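Local coordinates for beta-N-acetylhexosaminidase (Thermotoga neapolitana, PDB 5BZA), which probably hydrolyses terminal non-reducing N-acetyl-D-hexosamine residues from N-acetyl-beta-D-hexosaminides, as a family 3 glycoside hydrolase, at residues Gln25-Ala30 and Val283-Leu288. Numbering follows the deposited sequence.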
# COMPACT_ATOMS: atom_id res chain seq x y z
N GLN B 25 22.72 11.58 -12.68
CA GLN B 25 22.86 12.53 -13.79
C GLN B 25 24.21 12.42 -14.49
O GLN B 25 24.31 12.62 -15.70
CB GLN B 25 22.60 13.96 -13.32
CG GLN B 25 21.13 14.23 -13.13
CD GLN B 25 20.79 15.67 -12.72
OE1 GLN B 25 21.50 16.30 -11.92
NE2 GLN B 25 19.71 16.19 -13.26
N LYS B 26 25.25 12.13 -13.73
CA LYS B 26 26.56 11.95 -14.33
C LYS B 26 26.67 10.66 -15.16
O LYS B 26 27.17 10.71 -16.28
CB LYS B 26 27.66 11.96 -13.27
CG LYS B 26 29.07 11.90 -13.89
CD LYS B 26 30.17 12.04 -12.84
CE LYS B 26 31.54 12.06 -13.50
NZ LYS B 26 32.64 12.34 -12.54
N TYR B 27 26.21 9.53 -14.63
CA TYR B 27 26.46 8.24 -15.29
C TYR B 27 25.30 7.65 -16.08
O TYR B 27 25.51 6.75 -16.89
CB TYR B 27 26.92 7.22 -14.25
CG TYR B 27 28.21 7.63 -13.61
CD1 TYR B 27 29.43 7.42 -14.25
CD2 TYR B 27 28.22 8.32 -12.40
CE1 TYR B 27 30.63 7.83 -13.64
CE2 TYR B 27 29.39 8.72 -11.79
CZ TYR B 27 30.59 8.47 -12.41
OH TYR B 27 31.75 8.89 -11.79
N ARG B 28 24.10 8.16 -15.84
CA ARG B 28 22.88 7.68 -16.51
C ARG B 28 22.76 6.13 -16.41
O ARG B 28 22.65 5.43 -17.44
CB ARG B 28 22.89 8.09 -18.00
CG ARG B 28 23.11 9.59 -18.29
CD ARG B 28 22.06 10.50 -17.68
NE ARG B 28 22.48 11.91 -17.77
CZ ARG B 28 21.73 12.94 -17.38
NH1 ARG B 28 20.52 12.73 -16.89
NH2 ARG B 28 22.21 14.19 -17.48
N PRO B 29 22.75 5.57 -15.18
CA PRO B 29 22.49 4.13 -15.13
C PRO B 29 21.12 3.85 -15.68
O PRO B 29 20.21 4.65 -15.42
CB PRO B 29 22.52 3.81 -13.63
CG PRO B 29 22.20 5.15 -12.97
CD PRO B 29 22.80 6.19 -13.85
N ALA B 30 20.95 2.74 -16.39
CA ALA B 30 19.67 2.45 -17.00
C ALA B 30 18.72 1.84 -15.97
O ALA B 30 17.49 1.93 -16.13
CB ALA B 30 19.85 1.50 -18.18
N VAL B 283 33.48 3.66 -9.35
CA VAL B 283 34.54 2.64 -9.44
C VAL B 283 34.25 1.64 -10.55
O VAL B 283 34.96 1.59 -11.56
CB VAL B 283 34.76 1.89 -8.14
CG1 VAL B 283 35.81 0.87 -8.35
CG2 VAL B 283 35.20 2.88 -7.08
N TYR B 284 33.16 0.88 -10.39
CA TYR B 284 32.78 -0.07 -11.41
C TYR B 284 32.72 0.56 -12.77
O TYR B 284 33.25 0.01 -13.74
CB TYR B 284 31.45 -0.70 -11.05
CG TYR B 284 31.57 -1.67 -9.94
CD1 TYR B 284 31.67 -1.23 -8.63
CD2 TYR B 284 31.60 -3.05 -10.18
CE1 TYR B 284 31.77 -2.12 -7.58
CE2 TYR B 284 31.70 -3.95 -9.14
CZ TYR B 284 31.79 -3.47 -7.84
OH TYR B 284 31.91 -4.34 -6.78
N TYR B 285 32.13 1.75 -12.85
CA TYR B 285 31.94 2.42 -14.13
C TYR B 285 33.32 2.63 -14.77
O TYR B 285 33.54 2.32 -15.96
CB TYR B 285 31.20 3.77 -13.97
CG TYR B 285 30.83 4.42 -15.28
CD1 TYR B 285 29.61 4.14 -15.88
CD2 TYR B 285 31.69 5.31 -15.92
CE1 TYR B 285 29.24 4.72 -17.08
CE2 TYR B 285 31.33 5.90 -17.14
CZ TYR B 285 30.10 5.60 -17.70
OH TYR B 285 29.72 6.16 -18.88
N GLU B 286 34.24 3.19 -13.99
CA GLU B 286 35.52 3.56 -14.57
C GLU B 286 36.21 2.26 -14.95
O GLU B 286 36.85 2.15 -16.01
CB GLU B 286 36.40 4.40 -13.61
CG GLU B 286 35.91 5.87 -13.39
CD GLU B 286 35.75 6.72 -14.68
OE1 GLU B 286 36.68 6.74 -15.54
OE2 GLU B 286 34.70 7.40 -14.82
N SER B 287 36.00 1.25 -14.10
CA SER B 287 36.63 -0.04 -14.36
C SER B 287 36.14 -0.54 -15.71
O SER B 287 36.97 -0.96 -16.56
CB SER B 287 36.33 -1.03 -13.25
OG SER B 287 37.02 -2.22 -13.50
N LEU B 288 34.83 -0.43 -15.96
CA LEU B 288 34.31 -0.94 -17.21
C LEU B 288 35.04 -0.26 -18.34
O LEU B 288 35.59 -0.92 -19.25
CB LEU B 288 32.82 -0.71 -17.34
CG LEU B 288 32.23 -1.15 -18.68
CD1 LEU B 288 32.47 -2.64 -18.84
CD2 LEU B 288 30.72 -0.83 -18.72
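Tyr27 and Tyr285 meet as an edge-to-face, or T-shaped, aromatic pair, in which Tyr27 supplies the edge and Tyr285 the face. The ring centroids are 4.8 Å apart and the planes are turned by 62°, so the T is tilted. CD1 of Tyr27 does most of the touching: it stands over the middle of the Tyr285 ring, 3.5 Å from Tyr285 CG, and CE1 of Tyr27 follows at 3.6 Å from Tyr285 CD2. Such an approach sets the slightly positive C-H rim of one ring against the electron-rich face of the other, which suits two flat, polarisable side chains at a joint without a polar bond across it. The Tyr285 ring reaches over from its helix because CG lies anti to the backbone N (chi1 -173°). Without that ring, as with an alanine here, the CD1-CE1 edge of Tyr27 would probably lose its aromatic face and a gap would open between the two helices.

At the margin, exposed Glu286 sets OE2 beside the weakly positive edge of the Tyr27 ring, a loose contact 4.3 Å from Tyr27 CE1. Lys26 NZ stays 5.8 Å from Glu286 OE2, too far for a salt bridge. The extended methylene chain of Lys26 suits its exposed place: CG rests against one face of the Tyr27 ring while the ammonium group remains on the outer side. Tyr27 also packs directly on Leu281 and Pro282, which helps bury its ring, while Tyr285 touches Leu5.

Behind Tyr27 the chain leaves its helix at Arg28, whose positive phi (51°) begins the turn through Pro29 into strand 31-34. Helices 18-27 and 281-293 follow the neighbouring parallel strands 9-13 and 273-275, so the pair packs the first beta-alpha unit of the family 3 TIM-barrel-type domain against the last, away from the metal sites.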